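Local coordinates for RagB/SusD domain protein (Flavobacterium johnsoniae, PDB 5J5U) that binds chitin and, as a SusD homologue, probably holds chitin chains at the outer membrane during their uptake and use, at residues Asn99-Ala104 against Phe158-Ala163; Ile106-Val111 against Phe151-Glu156; Gly257-Ser262 against Glu300-Gly305; Thr281-Ser286 against Ala317-Gln322. All blocks are in the same frame, centred on the assembly; numbering follows the deposited sequence.

Contact 1: Asn99-Ala104 against Phe158-Ala163; sequences NMNAVA and FTQLNA
The side-chain amide of Asn99 reads the backbone of Asn162 with both of its ends. OD1 of Asn99 takes the N-H of Asn162 on a lone pair at 2.8 Å, while ND2 of Asn99 gives a hydrogen to Asn162 O, also at 2.8 Å and with that oxygen lying in the amide plane. With CG set beside its own backbone N (chi1 -82°), the amide swings off the start of helix 98-119 to meet the chain just where it leaves helix 143-160. ND2 also reaches Gly166 O. A leucine at Asn99 would probably leave the N-H and C=O of Asn162 without their mates and free the turn to shift. Gln160 crosses Asn101 at about a right angle, the two amides nearly coplanar; its extended chain brings NE2 to Asn101 OD1 at 2.9 Å. Lys105 binds both amide oxygens, weakly at Asn101, and Ser98 O takes a second hydrogen from Gln160 NE2. Between these polar grips, Leu161 lays CD2 against Ala102 CB at 3.7 Å, with Trp181 of helix 178-195 close by. The end of helix 143-160 is thus tied to the start of the earlier helix 98-119 by directional polar bonds flanking a small apolar patch.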
loop_
_atom_site.group_PDB
_atom_site.type_symbol
_atom_site.label_atom_id
_atom_site.label_comp_id
_atom_site.label_asym_id
_atom_site.label_seq_id
_atom_site.Cartn_x
_atom_site.Cartn_y
_atom_site.Cartn_z
ATOM N N ASN A 99 23.266 -12.874 7.178
ATOM C CA ASN A 99 21.883 -12.629 7.558
ATOM C C ASN A 99 21.496 -11.165 7.439
ATOM O O ASN A 99 20.353 -10.848 7.102
ATOM C CB ASN A 99 21.618 -13.121 8.976
ATOM C CG ASN A 99 21.353 -14.610 9.027
ATOM O OD1 ASN A 99 21.045 -15.238 8.007
ATOM N ND2 ASN A 99 21.466 -15.187 10.219
ATOM N N MET A 100 22.448 -10.272 7.695
ATOM C CA MET A 100 22.163 -8.854 7.542
ATOM C C MET A 100 22.079 -8.540 6.058
ATOM O O MET A 100 21.172 -7.837 5.615
ATOM C CB MET A 100 23.218 -7.986 8.205
ATOM C CG MET A 100 22.820 -6.527 8.267
ATOM S SD MET A 100 21.887 -6.098 9.755
ATOM C CE MET A 100 23.179 -6.318 10.988
ATOM N N ASN A 101 23.030 -9.088 5.304
ATOM C CA ASN A 101 23.087 -8.901 3.866
ATOM C C ASN A 101 21.767 -9.292 3.214
ATOM O O ASN A 101 21.281 -8.616 2.315
ATOM C CB ASN A 101 24.244 -9.709 3.277
ATOM C CG ASN A 101 24.381 -9.536 1.783
ATOM O OD1 ASN A 101 23.855 -10.335 1.009
ATOM N ND2 ASN A 101 25.108 -8.500 1.366
ATOM N N ALA A 102 21.192 -10.387 3.677
ATOM C CA ALA A 102 19.916 -10.836 3.156
ATOM C C ALA A 102 18.806 -9.855 3.565
ATOM O O ALA A 102 17.986 -9.439 2.725
ATOM C CB ALA A 102 19.606 -12.248 3.642
ATOM N N VAL A 103 18.801 -9.462 4.842
ATOM C CA VAL A 103 17.769 -8.562 5.346
ATOM C C VAL A 103 17.775 -7.253 4.535
ATOM O O VAL A 103 16.743 -6.825 4.000
ATOM C CB VAL A 103 17.958 -8.283 6.861
ATOM C CG1 VAL A 103 17.184 -7.053 7.287
ATOM C CG2 VAL A 103 17.513 -9.493 7.686
ATOM N N ALA A 104 18.953 -6.655 4.411
ATOM C CA ALA A 104 19.108 -5.462 3.627
ATOM C C ALA A 104 18.551 -5.671 2.224
ATOM O O ALA A 104 17.844 -4.808 1.713
ATOM C CB ALA A 104 20.559 -5.052 3.573
ATOM N N PHE A 158 15.774 -15.519 0.802
ATOM C CA PHE A 158 15.103 -16.550 1.569
ATOM C C PHE A 158 16.069 -17.686 1.866
ATOM O O PHE A 158 16.240 -18.085 3.022
ATOM C CB PHE A 158 13.892 -17.103 0.828
ATOM C CG PHE A 158 13.300 -18.310 1.486
ATOM C CD1 PHE A 158 12.568 -18.189 2.654
ATOM C CD2 PHE A 158 13.506 -19.574 0.959
ATOM C CE1 PHE A 158 12.029 -19.314 3.271
ATOM C CE2 PHE A 158 12.973 -20.694 1.569
ATOM C CZ PHE A 158 12.235 -20.565 2.725
ATOM N N THR A 159 16.685 -18.209 0.810
ATOM C CA THR A 159 17.638 -19.303 0.966
ATOM C C THR A 159 18.869 -18.911 1.819
ATOM O O THR A 159 19.409 -19.724 2.570
ATOM C CB THR A 159 18.067 -19.810 -0.417
ATOM O OG1 THR A 159 16.902 -20.279 -1.120
ATOM C CG2 THR A 159 19.097 -20.929 -0.306
ATOM N N GLN A 160 19.296 -17.658 1.716
ATOM C CA GLN A 160 20.530 -17.195 2.348
ATOM C C GLN A 160 20.400 -16.995 3.863
ATOM O O GLN A 160 21.363 -17.202 4.604
ATOM C CB GLN A 160 20.973 -15.903 1.669
ATOM C CG GLN A 160 22.073 -15.118 2.345
ATOM C CD GLN A 160 22.519 -13.930 1.495
ATOM O OE1 GLN A 160 22.211 -13.860 0.302
ATOM N NE2 GLN A 160 23.234 -12.991 2.107
ATOM N N LEU A 161 19.216 -16.601 4.327
ATOM C CA LEU A 161 18.955 -16.484 5.771
ATOM C C LEU A 161 19.204 -17.826 6.471
ATOM O O LEU A 161 18.532 -18.819 6.183
ATOM C CB LEU A 161 17.520 -16.006 6.022
ATOM C CG LEU A 161 17.260 -14.528 5.727
ATOM C CD1 LEU A 161 15.788 -14.186 5.864
ATOM C CD2 LEU A 161 18.085 -13.673 6.659
ATOM N N ASN A 162 20.156 -17.860 7.397
ATOM C CA ASN A 162 20.553 -19.142 7.976
ATOM C C ASN A 162 20.991 -19.012 9.440
ATOM O O ASN A 162 21.355 -17.932 9.899
ATOM C CB ASN A 162 21.675 -19.741 7.104
ATOM C CG ASN A 162 22.175 -21.090 7.590
ATOM O OD1 ASN A 162 22.451 -21.299 8.771
ATOM N ND2 ASN A 162 22.312 -22.020 6.651
ATOM N N ALA A 163 20.954 -20.127 10.165
ATOM C CA ALA A 163 21.355 -20.178 11.574
ATOM C C ALA A 163 22.799 -19.707 11.778
ATOM O O ALA A 163 23.176 -19.265 12.860
ATOM C CB ALA A 163 21.183 -21.588 12.110
#

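Contact 2: Ile106-Val111 against Phe151-Glu156; sequences IMKVMV and FKDLDE
Val109 and Leu154 form the apolar middle of this antiparallel helix pair, their branches meeting methyl to methyl: Val109 CG1 lies 4.2 Å from Leu154 CD1, and Val109 CG2 faces Leu154 CD2 at the same spacing. Leu154 CD2 also meets Ile106 CG2 at 4.3 Å, one turn back on helix 98-119. On the other flank, Val109 CG2 rests against CB of Asp153, whose carboxylate turns to Lys108. Lys108 NZ and Asp153 OD2 form only a long salt bridge, 4.0 Å apart. A water closes it, accepting from Lys108 NZ at 2.9 Å and donating to Asp153 OD2 at 2.6 Å. Bends at chi2, chi3 and chi4 bring the end of the lysine chain toward Asp153, and Tyr124 OH gives NZ a further hydrogen-bond partner. Farther out, Leu192 of helix 178-195 packs on Leu154 and Ala185 on Ile106, while Val84 and Ile88 of helix 66-90 touch Lys108. The axes of the two segments run 148° apart in N-to-C direction and approach to 9.6 Å, a spacing filled by branched side chains in this alpha-helical, TPR-clan fold. The chemistry is that of apolar packing bordered by a hydrated ion pair, whose attraction is probably softened by the intervening water.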
loop_
_atom_site.group_PDB
_atom_site.type_symbol
_atom_site.label_atom_id
_atom_site.label_comp_id
_atom_site.label_asym_id
_atom_site.label_seq_id
_atom_site.Cartn_x
_atom_site.Cartn_y
_atom_site.Cartn_z
ATOM N N ILE A 106 16.231 -7.739 1.186
ATOM C CA ILE A 106 14.776 -7.761 1.301
ATOM C C ILE A 106 14.294 -6.319 1.472
ATOM O O ILE A 106 13.382 -5.874 0.768
ATOM C CB ILE A 106 14.307 -8.662 2.468
ATOM C CG1 ILE A 106 14.710 -10.108 2.199
ATOM C CG2 ILE A 106 12.805 -8.646 2.613
ATOM C CD1 ILE A 106 14.492 -11.010 3.366
ATOM N N MET A 107 14.969 -5.570 2.347
ATOM C CA MET A 107 14.613 -4.176 2.532
ATOM C C MET A 107 14.625 -3.488 1.173
ATOM O O MET A 107 13.683 -2.760 0.841
ATOM C CB MET A 107 15.574 -3.463 3.490
ATOM C CG MET A 107 15.356 -3.775 4.951
ATOM S SD MET A 107 13.768 -3.235 5.594
ATOM C CE MET A 107 13.853 -1.459 5.441
ATOM N N LYS A 108 15.661 -3.766 0.374
ATOM C CA LYS A 108 15.872 -2.982 -0.831
ATOM C C LYS A 108 14.716 -3.201 -1.788
ATOM O O LYS A 108 14.319 -2.273 -2.506
ATOM C CB LYS A 108 17.204 -3.308 -1.498
ATOM C CG LYS A 108 17.337 -2.690 -2.890
ATOM C CD LYS A 108 18.741 -2.190 -3.174
ATOM C CE LYS A 108 19.600 -3.246 -3.824
ATOM N NZ LYS A 108 18.916 -3.955 -4.930
ATOM N N VAL A 109 14.118 -4.393 -1.740
ATOM C CA VAL A 109 12.985 -4.650 -2.622
ATOM C C VAL A 109 11.794 -3.805 -2.143
ATOM O O VAL A 109 11.165 -3.112 -2.931
ATOM C CB VAL A 109 12.635 -6.159 -2.692
ATOM C CG1 VAL A 109 11.371 -6.380 -3.519
ATOM C CG2 VAL A 109 13.809 -6.952 -3.288
ATOM N N MET A 110 11.531 -3.815 -0.843
ATOM C CA MET A 110 10.414 -3.065 -0.292
ATOM C C MET A 110 10.541 -1.567 -0.572
ATOM O O MET A 110 9.568 -0.916 -0.971
ATOM C CB MET A 110 10.316 -3.309 1.213
ATOM C CG MET A 110 9.892 -4.727 1.573
ATOM S SD MET A 110 9.955 -5.058 3.355
ATOM C CE MET A 110 8.465 -4.237 3.902
ATOM N N VAL A 111 11.744 -1.034 -0.390
ATOM C CA VAL A 111 12.016 0.351 -0.741
ATOM C C VAL A 111 11.694 0.612 -2.231
ATOM O O VAL A 111 10.971 1.555 -2.542
ATOM C CB VAL A 111 13.516 0.743 -0.443
ATOM C CG1 VAL A 111 13.907 2.083 -1.096
ATOM C CG2 VAL A 111 13.840 0.744 1.077
ATOM N N PHE A 151 12.430 -10.759 -7.884
ATOM C CA PHE A 151 12.190 -12.170 -7.643
ATOM C C PHE A 151 13.509 -12.859 -7.302
ATOM O O PHE A 151 13.568 -13.654 -6.360
ATOM C CB PHE A 151 11.526 -12.847 -8.855
ATOM C CG PHE A 151 10.105 -12.424 -9.087
ATOM C CD1 PHE A 151 9.171 -12.476 -8.060
ATOM C CD2 PHE A 151 9.708 -11.942 -10.337
ATOM C CE1 PHE A 151 7.837 -12.062 -8.276
ATOM C CE2 PHE A 151 8.401 -11.533 -10.565
ATOM C CZ PHE A 151 7.455 -11.590 -9.521
ATOM N N LYS A 152 14.561 -12.561 -8.066
ATOM C CA LYS A 152 15.871 -13.149 -7.788
ATOM C C LYS A 152 16.372 -12.852 -6.365
ATOM O O LYS A 152 16.754 -13.769 -5.627
ATOM C CB LYS A 152 16.909 -12.661 -8.795
ATOM C CG LYS A 152 18.260 -13.345 -8.631
ATOM C CD LYS A 152 19.367 -12.648 -9.431
ATOM C CE LYS A 152 20.623 -13.512 -9.471
ATOM N NZ LYS A 152 21.732 -12.956 -10.287
ATOM N N ASP A 153 16.352 -11.584 -5.973
ATOM C CA ASP A 153 16.796 -11.220 -4.641
ATOM C C ASP A 153 15.952 -11.851 -3.529
ATOM O O ASP A 153 16.495 -12.244 -2.511
ATOM C CB ASP A 153 16.800 -9.715 -4.465
ATOM C CG ASP A 153 18.010 -9.084 -5.062
ATOM O OD1 ASP A 153 18.895 -9.849 -5.486
ATOM O OD2 ASP A 153 18.102 -7.841 -5.075
ATOM N N LEU A 154 14.631 -11.902 -3.684
ATOM C CA LEU A 154 13.792 -12.515 -2.647
ATOM C C LEU A 154 14.017 -14.031 -2.527
ATOM O O LEU A 154 14.104 -14.582 -1.414
ATOM C CB LEU A 154 12.323 -12.224 -2.916
ATOM C CG LEU A 154 11.987 -10.737 -2.807
ATOM C CD1 LEU A 154 10.573 -10.454 -3.332
ATOM C CD2 LEU A 154 12.162 -10.248 -1.365
ATOM N N ASP A 155 14.116 -14.698 -3.674
ATOM C CA ASP A 155 14.433 -16.120 -3.703
ATOM C C ASP A 155 15.754 -16.411 -2.970
ATOM O O ASP A 155 15.806 -17.136 -1.936
ATOM C CB ASP A 155 14.507 -16.583 -5.149
ATOM C CG ASP A 155 14.848 -18.041 -5.275
ATOM O OD1 ASP A 155 13.907 -18.865 -5.352
ATOM O OD2 ASP A 155 16.061 -18.357 -5.290
ATOM N N GLU A 156 16.813 -15.783 -3.464
ATOM C CA GLU A 156 18.129 -16.007 -2.893
ATOM C C GLU A 156 18.235 -15.559 -1.448
ATOM O O GLU A 156 18.981 -16.155 -0.685
ATOM C CB GLU A 156 19.196 -15.307 -3.719
ATOM C CG GLU A 156 19.316 -15.868 -5.111
ATOM C CD GLU A 156 20.318 -15.119 -5.939
ATOM O OE1 GLU A 156 20.925 -14.161 -5.415
ATOM O OE2 GLU A 156 20.519 -15.509 -7.108
HETATM O O HOH W 1 19.672 -6.278 -6.458
#

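Contact 3: Gly257-Ser262 against Glu300-Gly305; sequences GDHFSS and EGVRPG
His259 and Val302 open a contact in which the end of strand 259-260 and the loop 300-305 are joined by a single beta bridge, between Ser261, just past the strand, and Val302, with the two backbones running at 82° to each other. The strand itself pairs with strand 49-50 in a two-stranded antiparallel sheet, so the loop is added where that small sheet ends. At His259, CG2 of Val302 sits over one face of the imidazole, offset toward the rim, in a CH-pi contact 3.9 Å from the ring centroid. With CG beside its backbone N (chi1 -52°), the ring meets this methyl while both nitrogens stay engaged: ND1 with Ser319 O, NE2 with Arg308 NE. Phe260 contributes its carbonyl, which accepts the N-H of Val302 in the carbonyl plane at 3.1 Å; its ring leads away toward Tyr49 and Ile265. Ser261 brings its CA to within 3.3 Å of Val302 O in a CA-H...O contact. Its OG bonds Gln47 O and, as N-cap of helix 262-270, weakly Leu264 N. Gly301 lies close against Phe260, Ser261 and Ser262, where a side chain would clash with the opposing backbone. Ser262 then returns the bridge, its N donating to Val302 O at 2.9 Å from well above the carbonyl plane. Folded between its own N and carbonyl carbon (chi1 59°), Ser262 OG lies 3.4 Å from both Arg303 CA and Pro304 CD.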
loop_
_atom_site.group_PDB
_atom_site.type_symbol
_atom_site.label_atom_id
_atom_site.label_comp_id
_atom_site.label_asym_id
_atom_site.label_seq_id
_atom_site.Cartn_x
_atom_site.Cartn_y
_atom_site.Cartn_z
ATOM N N GLY A 257 -9.302 17.000 8.877
ATOM C CA GLY A 257 -10.363 17.241 7.926
ATOM C C GLY A 257 -10.615 16.082 6.986
ATOM O O GLY A 257 -11.488 16.163 6.120
ATOM N N ASP A 258 -9.878 14.991 7.154
ATOM C CA ASP A 258 -10.078 13.837 6.282
ATOM C C ASP A 258 -11.163 12.919 6.828
ATOM O O ASP A 258 -11.220 12.676 8.032
ATOM C CB ASP A 258 -8.784 13.034 6.100
ATOM C CG ASP A 258 -7.711 13.799 5.328
ATOM O OD1 ASP A 258 -7.912 14.080 4.115
ATOM O OD2 ASP A 258 -6.648 14.095 5.940
ATOM N N HIS A 259 -12.016 12.422 5.927
ATOM C CA HIS A 259 -13.020 11.393 6.227
ATOM C C HIS A 259 -12.800 10.211 5.317
ATOM O O HIS A 259 -12.127 10.334 4.291
ATOM C CB HIS A 259 -14.447 11.892 6.014
ATOM C CG HIS A 259 -14.775 13.173 6.716
ATOM N ND1 HIS A 259 -15.694 13.241 7.744
ATOM C CD2 HIS A 259 -14.323 14.436 6.530
ATOM C CE1 HIS A 259 -15.801 14.494 8.153
ATOM N NE2 HIS A 259 -14.974 15.237 7.438
ATOM N N PHE A 260 -13.387 9.072 5.666
ATOM C CA PHE A 260 -13.421 7.941 4.748
ATOM C C PHE A 260 -14.406 8.242 3.631
ATOM O O PHE A 260 -15.343 9.031 3.800
ATOM C CB PHE A 260 -13.786 6.633 5.479
ATOM C CG PHE A 260 -12.774 6.230 6.517
ATOM C CD1 PHE A 260 -11.433 6.132 6.187
ATOM C CD2 PHE A 260 -13.157 5.946 7.821
ATOM C CE1 PHE A 260 -10.487 5.771 7.122
ATOM C CE2 PHE A 260 -12.209 5.570 8.768
ATOM C CZ PHE A 260 -10.870 5.485 8.415
ATOM N N SER A 261 -14.184 7.662 2.465
ATOM C CA SER A 261 -15.064 7.964 1.346
ATOM C C SER A 261 -16.422 7.271 1.497
ATOM O O SER A 261 -16.536 6.263 2.191
ATOM C CB SER A 261 -14.401 7.557 0.038
ATOM O OG SER A 261 -14.437 6.153 -0.123
ATOM N N SER A 262 -17.444 7.804 0.841
ATOM C CA SER A 262 -18.759 7.164 0.850
ATOM C C SER A 262 -18.687 5.731 0.299
ATOM O O SER A 262 -19.419 4.854 0.734
ATOM C CB SER A 262 -19.770 8.001 0.053
ATOM O OG SER A 262 -19.356 8.186 -1.298
ATOM N N GLU A 300 -21.974 7.472 7.554
ATOM C CA GLU A 300 -21.911 7.856 6.150
ATOM C C GLU A 300 -20.559 8.489 5.844
ATOM O O GLU A 300 -20.043 9.269 6.643
ATOM C CB GLU A 300 -23.051 8.820 5.793
ATOM C CG GLU A 300 -24.441 8.182 5.814
ATOM C CD GLU A 300 -25.589 9.200 5.812
ATOM O OE1 GLU A 300 -25.345 10.423 5.943
ATOM O OE2 GLU A 300 -26.747 8.765 5.680
ATOM N N GLY A 301 -19.980 8.142 4.696
ATOM C CA GLY A 301 -18.723 8.735 4.280
ATOM C C GLY A 301 -18.942 9.994 3.455
ATOM O O GLY A 301 -20.080 10.393 3.196
ATOM N N VAL A 302 -17.848 10.622 3.040
ATOM C CA VAL A 302 -17.920 11.810 2.197
ATOM C C VAL A 302 -17.735 11.364 0.752
ATOM O O VAL A 302 -16.782 10.649 0.439
ATOM C CB VAL A 302 -16.833 12.875 2.565
ATOM C CG1 VAL A 302 -16.873 14.051 1.568
ATOM C CG2 VAL A 302 -17.014 13.383 4.000
ATOM N N ARG A 303 -18.645 11.788 -0.121
ATOM C CA ARG A 303 -18.559 11.467 -1.538
ATOM C C ARG A 303 -17.249 11.994 -2.153
ATOM O O ARG A 303 -16.881 13.160 -1.949
ATOM C CB ARG A 303 -19.765 12.057 -2.286
ATOM C CG ARG A 303 -19.792 11.819 -3.804
ATOM C CD ARG A 303 -20.545 10.554 -4.164
ATOM N NE ARG A 303 -20.532 10.278 -5.601
ATOM C CZ ARG A 303 -21.361 9.430 -6.219
ATOM N NH1 ARG A 303 -22.308 8.780 -5.536
ATOM N NH2 ARG A 303 -21.257 9.252 -7.533
ATOM N N PRO A 304 -16.548 11.131 -2.906
ATOM C CA PRO A 304 -15.338 11.559 -3.626
ATOM C C PRO A 304 -15.623 12.767 -4.520
ATOM O O PRO A 304 -16.646 12.818 -5.188
ATOM C CB PRO A 304 -14.963 10.328 -4.459
ATOM C CG PRO A 304 -15.573 9.162 -3.704
ATOM C CD PRO A 304 -16.860 9.709 -3.125
ATOM N N GLY A 305 -14.735 13.752 -4.487
ATOM C CA GLY A 305 -14.911 14.967 -5.257
ATOM C C GLY A 305 -15.619 16.043 -4.457
ATOM O O GLY A 305 -15.753 17.173 -4.908
#

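Contact 4: Thr281-Ser286 against Ala317-Gln322; sequences TPKTGS and AASGIQ
Thr281 and Gly320 form an antiparallel hydrogen-bonded pair, the bridge of a two-stranded beta ribbon whose segments run 171° apart: Thr281 N donates to Gly320 O and Gly320 N to Thr281 O, both at 3.1 Å. The ribbon closes the long excursion between strands 280-281 and 320-321. Thr281 adds its side chain to this pair. Its hydroxyl, lying between the backbone N and carbonyl carbon (chi1 66°), turns over Gly320, and OG1 accepts a weak third bond from Gly320 N at 3.0 Å. A side chain on Gly320 would run into that oxygen. The methyl of Thr281 goes the other way, CG2 lying 3.6 Å from Gln322 N and alongside the amide of Gln322, whose NE2 binds Lys277 O. Ser319 meets the same threonine from the flank, its CB 3.1 Å from Thr281 O, while its OG accepts the N-H of Glu300. Beyond the bridge, Lys283 lays its aliphatic chain along the backbone of Ala317 to Ser319, and a bend at chi3 (52°) carries its ammonium on to Glu296, Glu300 and the carbonyl of Glu297. An alanine in place of Lys283 would probably leave the two glutamates without their shared cation and open a gap beside Ala317. At the far end, Ala317 CB touches Ser286 O at 3.9 Å, and Lys283 CE stands 3.4 Å from Ala317 O.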
loop_
_atom_site.group_PDB
_atom_site.type_symbol
_atom_site.label_atom_id
_atom_site.label_comp_id
_atom_site.label_asym_id
_atom_site.label_seq_id
_atom_site.Cartn_x
_atom_site.Cartn_y
_atom_site.Cartn_z
ATOM N N THR A 281 -15.876 7.163 13.087
ATOM C CA THR A 281 -16.621 7.771 14.162
ATOM C C THR A 281 -18.008 8.137 13.636
ATOM O O THR A 281 -18.161 8.484 12.456
ATOM C CB THR A 281 -15.938 9.022 14.685
ATOM O OG1 THR A 281 -15.940 10.021 13.660
ATOM C CG2 THR A 281 -14.515 8.718 15.127
ATOM N N PRO A 282 -19.028 8.059 14.503
ATOM C CA PRO A 282 -20.413 8.309 14.070
ATOM C C PRO A 282 -20.672 9.774 13.724
ATOM O O PRO A 282 -19.941 10.634 14.192
ATOM C CB PRO A 282 -21.237 7.889 15.294
ATOM C CG PRO A 282 -20.293 8.082 16.468
ATOM C CD PRO A 282 -18.936 7.716 15.939
ATOM N N LYS A 283 -21.685 10.056 12.908
ATOM C CA LYS A 283 -22.105 11.440 12.676
ATOM C C LYS A 283 -22.586 12.076 13.988
ATOM O O LYS A 283 -23.146 11.386 14.849
ATOM C CB LYS A 283 -23.226 11.498 11.636
ATOM C CG LYS A 283 -22.870 10.944 10.274
ATOM C CD LYS A 283 -24.138 10.548 9.500
ATOM C CE LYS A 283 -25.162 11.679 9.442
ATOM N NZ LYS A 283 -26.353 11.241 8.665
ATOM N N THR A 284 -22.379 13.382 14.148
ATOM C CA THR A 284 -22.898 14.074 15.326
ATOM C C THR A 284 -24.010 15.025 14.921
ATOM O O THR A 284 -24.878 15.359 15.723
ATOM C CB THR A 284 -21.825 14.871 16.067
ATOM O OG1 THR A 284 -21.296 15.886 15.201
ATOM C CG2 THR A 284 -20.717 13.956 16.547
ATOM N N GLY A 285 -23.991 15.439 13.661
ATOM C CA GLY A 285 -25.033 16.282 13.125
ATOM C C GLY A 285 -25.943 15.516 12.182
ATOM O O GLY A 285 -25.586 14.458 11.672
ATOM N N SER A 286 -27.122 16.076 11.939
ATOM C CA SER A 286 -28.074 15.527 10.982
ATOM C C SER A 286 -27.889 16.152 9.621
ATOM O O SER A 286 -27.496 17.316 9.521
ATOM C CB SER A 286 -29.506 15.784 11.442
ATOM O OG SER A 286 -30.446 15.433 10.432
ATOM N N ALA A 317 -22.326 16.055 9.606
ATOM C CA ALA A 317 -23.234 15.097 8.994
ATOM C C ALA A 317 -22.482 14.024 8.206
ATOM O O ALA A 317 -23.058 13.350 7.349
ATOM C CB ALA A 317 -24.236 15.816 8.093
ATOM N N ALA A 318 -21.185 13.899 8.465
ATOM C CA ALA A 318 -20.414 12.801 7.896
ATOM C C ALA A 318 -19.559 12.117 8.974
ATOM O O ALA A 318 -19.032 12.771 9.872
ATOM C CB ALA A 318 -19.530 13.305 6.714
ATOM N N SER A 319 -19.438 10.799 8.877
ATOM C CA SER A 319 -18.547 10.048 9.751
ATOM C C SER A 319 -17.121 10.551 9.640
ATOM O O SER A 319 -16.684 11.007 8.568
ATOM C CB SER A 319 -18.564 8.550 9.410
ATOM O OG SER A 319 -19.760 7.915 9.834
ATOM N N GLY A 320 -16.394 10.424 10.743
ATOM C CA GLY A 320 -14.996 10.801 10.828
ATOM C C GLY A 320 -14.066 9.605 10.994
ATOM O O GLY A 320 -14.423 8.464 10.718
ATOM N N ILE A 321 -12.844 9.872 11.431
ATOM C CA ILE A 321 -11.868 8.812 11.575
ATOM C C ILE A 321 -11.513 8.660 13.036
ATOM O O ILE A 321 -11.259 9.655 13.712
ATOM C CB ILE A 321 -10.607 9.091 10.739
ATOM C CG1 ILE A 321 -10.963 9.097 9.247
ATOM C CG2 ILE A 321 -9.525 8.064 11.056
ATOM C CD1 ILE A 321 -9.878 9.671 8.339
ATOM N N GLN A 322 -11.517 7.419 13.516
ATOM C CA GLN A 322 -11.225 7.157 14.920
ATOM C C GLN A 322 -9.861 7.722 15.261
ATOM O O GLN A 322 -8.899 7.547 14.504
ATOM C CB GLN A 322 -11.290 5.660 15.234
ATOM C CG GLN A 322 -12.709 5.064 15.240
ATOM C CD GLN A 322 -13.453 5.314 16.557
ATOM O OE1 GLN A 322 -13.014 6.108 17.392
ATOM N NE2 GLN A 322 -14.576 4.619 16.748
#

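The four contacts form two pairs on opposite sides of the chain's centre. Contacts 1 and 2 share helices 98-119 and 143-160; contact 2 is nested within the loop that contact 1 closes, their centres about 11 Å apart, and Leu161 CD1 packs on Ile106 CD1 between them. Contacts 3 and 4 follow later, their centres about 10 Å apart and their segments alternating along the chain, joined by probable hydrogen bonds from Ser319 N to Glu300 O and between His259 ND1 and Ser319 O. Some 36 to 47 Å separates the centres of the two pairs. One pair thus fastens a helical hairpin, the other an interlocked loop region with little regular structure.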